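PDB 3HP0: bacillaene synthase dehydratase PksH from Bacillus subtilis, which dehydrates the (S)-3-hydroxy-3-methylglutaryl group tethered to PksL to a 3-methylglutaconyl group during synthesis of the antibiotic bacillaene. Local coordinates for residues V17-F22 with V53-G58. Sequence-based numbering, arbitrary orientation.
Sequences VCYITF and VVVLEG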
loop_
_atom_site.group_PDB
_atom_site.type_symbol
_atom_site.label_atom_id
_atom_site.label_comp_id
_atom_site.label_asym_id
_atom_site.label_seq_id
_atom_site.Cartn_x
_atom_site.Cartn_y
_atom_site.Cartn_z
ATOM N N VAL A 17 11.849 11.924 12.362
ATOM C CA VAL A 17 11.018 10.827 11.878
ATOM C C VAL A 17 9.524 11.018 12.151
ATOM O O VAL A 17 9.140 11.525 13.198
ATOM C CB VAL A 17 11.423 9.499 12.535
ATOM C CG1 VAL A 17 10.500 8.384 12.054
ATOM C CG2 VAL A 17 12.861 9.184 12.237
ATOM N N CYS A 18 8.684 10.585 11.219
ATOM C CA CYS A 18 7.252 10.701 11.409
ATOM C C CYS A 18 6.588 9.329 11.337
ATOM O O CYS A 18 6.763 8.599 10.360
ATOM C CB CYS A 18 6.624 11.608 10.359
ATOM S SG CYS A 18 4.828 11.583 10.477
ATOM N N TYR A 19 5.832 8.981 12.374
ATOM C CA TYR A 19 5.153 7.696 12.428
ATOM C C TYR A 19 3.670 7.850 12.143
ATOM O O TYR A 19 2.954 8.576 12.837
ATOM C CB TYR A 19 5.332 7.042 13.804
ATOM C CG TYR A 19 6.762 6.663 14.142
ATOM C CD1 TYR A 19 7.259 5.390 13.866
ATOM C CD2 TYR A 19 7.617 7.591 14.719
ATOM C CE1 TYR A 19 8.581 5.057 14.159
ATOM C CE2 TYR A 19 8.930 7.276 15.016
ATOM C CZ TYR A 19 9.414 6.015 14.736
ATOM O OH TYR A 19 10.732 5.732 15.035
ATOM N N ILE A 20 3.225 7.169 11.096
ATOM C CA ILE A 20 1.829 7.175 10.707
ATOM C C ILE A 20 1.347 5.780 11.048
ATOM O O ILE A 20 1.849 4.803 10.494
ATOM C CB ILE A 20 1.652 7.393 9.201
ATOM C CG1 ILE A 20 2.026 8.824 8.827
ATOM C CG2 ILE A 20 0.219 7.081 8.811
ATOM C CD1 ILE A 20 1.978 9.090 7.339
ATOM N N THR A 21 0.395 5.692 11.972
ATOM C CA THR A 21 -0.148 4.413 12.394
ATOM C C THR A 21 -1.610 4.341 12.028
ATOM O O THR A 21 -2.412 5.170 12.455
ATOM C CB THR A 21 -0.004 4.215 13.911
ATOM O OG1 THR A 21 1.380 4.222 14.278
ATOM C CG2 THR A 21 -0.603 2.895 14.330
ATOM N N PHE A 22 -1.951 3.345 11.221
ATOM C CA PHE A 22 -3.326 3.176 10.782
ATOM C C PHE A 22 -4.165 2.603 11.919
ATOM O O PHE A 22 -3.963 1.472 12.359
ATOM C CB PHE A 22 -3.372 2.250 9.573
ATOM C CG PHE A 22 -2.550 2.742 8.419
ATOM C CD1 PHE A 22 -2.812 3.987 7.849
ATOM C CD2 PHE A 22 -1.522 1.969 7.892
ATOM C CE1 PHE A 22 -2.066 4.449 6.780
ATOM C CE2 PHE A 22 -0.767 2.424 6.818
ATOM C CZ PHE A 22 -1.043 3.670 6.257
ATOM N N VAL A 53 12.377 11.042 7.490
ATOM C CA VAL A 53 11.873 9.679 7.372
ATOM C C VAL A 53 10.421 9.575 7.797
ATOM O O VAL A 53 10.017 10.191 8.772
ATOM C CB VAL A 53 12.700 8.661 8.235
ATOM C CG1 VAL A 53 12.169 7.239 8.027
ATOM C CG2 VAL A 53 14.172 8.720 7.867
ATOM N N VAL A 54 9.641 8.788 7.055
ATOM C CA VAL A 54 8.237 8.565 7.381
ATOM C C VAL A 54 8.034 7.060 7.518
ATOM O O VAL A 54 8.344 6.301 6.592
ATOM C CB VAL A 54 7.291 9.077 6.276
ATOM C CG1 VAL A 54 5.848 8.836 6.693
ATOM C CG2 VAL A 54 7.539 10.562 5.997
ATOM N N VAL A 55 7.522 6.631 8.669
ATOM C CA VAL A 55 7.277 5.214 8.920
ATOM C C VAL A 55 5.778 4.927 8.947
ATOM O O VAL A 55 4.999 5.684 9.523
ATOM C CB VAL A 55 7.896 4.763 10.266
ATOM C CG1 VAL A 55 7.558 3.309 10.530
ATOM C CG2 VAL A 55 9.410 4.963 10.239
ATOM N N LEU A 56 5.386 3.834 8.308
ATOM C CA LEU A 56 3.988 3.431 8.256
ATOM C C LEU A 56 3.833 2.172 9.098
ATOM O O LEU A 56 4.658 1.269 9.013
ATOM C CB LEU A 56 3.568 3.143 6.809
ATOM C CG LEU A 56 3.353 4.311 5.830
ATOM C CD1 LEU A 56 4.584 5.206 5.775
ATOM C CD2 LEU A 56 3.032 3.753 4.447
ATOM N N GLU A 57 2.782 2.090 9.903
ATOM C CA GLU A 57 2.612 0.908 10.744
ATOM C C GLU A 57 1.247 0.800 11.412
ATOM O O GLU A 57 0.261 1.382 10.949
ATOM C CB GLU A 57 3.677 0.910 11.822
ATOM C CG GLU A 57 3.607 2.148 12.684
ATOM C CD GLU A 57 4.589 2.115 13.822
ATOM O OE1 GLU A 57 4.316 2.777 14.845
ATOM O OE2 GLU A 57 5.636 1.440 13.695
ATOM N N GLY A 58 1.223 0.049 12.514
ATOM C CA GLY A 58 0.015 -0.161 13.295
ATOM C C GLY A 58 -0.681 -1.461 12.936
ATOM O O GLY A 58 -1.914 -1.523 12.881
#
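Strands 17-22 and 53-57 run parallel, V17 through T21 beside V53 through E57, with axes 4.6 Å apart at closest approach and 20° from parallel. C18 and I20 each use both N-H and C=O: C18 N gives to V53 O and C18 O takes V55 N, then I20 N gives to V55 O and I20 O takes E57 N. The bond from I20 N to V55 O is almost straight, 178° at the hydrogen and 2.8 Å long. F22 N closes the ladder on E57 O at 3.0 Å.

On one face, V17, Y19 and T21 stand beside V53, V55 and E57. The Y19 ring lies alongside V55, its CD1 3.7 Å from V55 CB; V55 CG2 touches both Y19 CE1 and V17 CG1, each 4.0 Å away. E57 has CG between its backbone N and carbonyl carbon (chi1 59°) and is extended beyond, which carries OE1 to 3.3 Å from T21 OG1. R12 on the adjoining strand makes a cation-pi contact with Y19 and a long, weak ion pair with E57.

The other face is apolar: I20 reaches across with its CD1 to V54 CG1, 3.9 Å away. C18 and I20 also pack on V42, and F22 on C39, both from helix 34-48. That helix links the two strands, making a classic beta-alpha-beta crossover within the central sheet of the crotonase fold, away from catalytic D68 and E137.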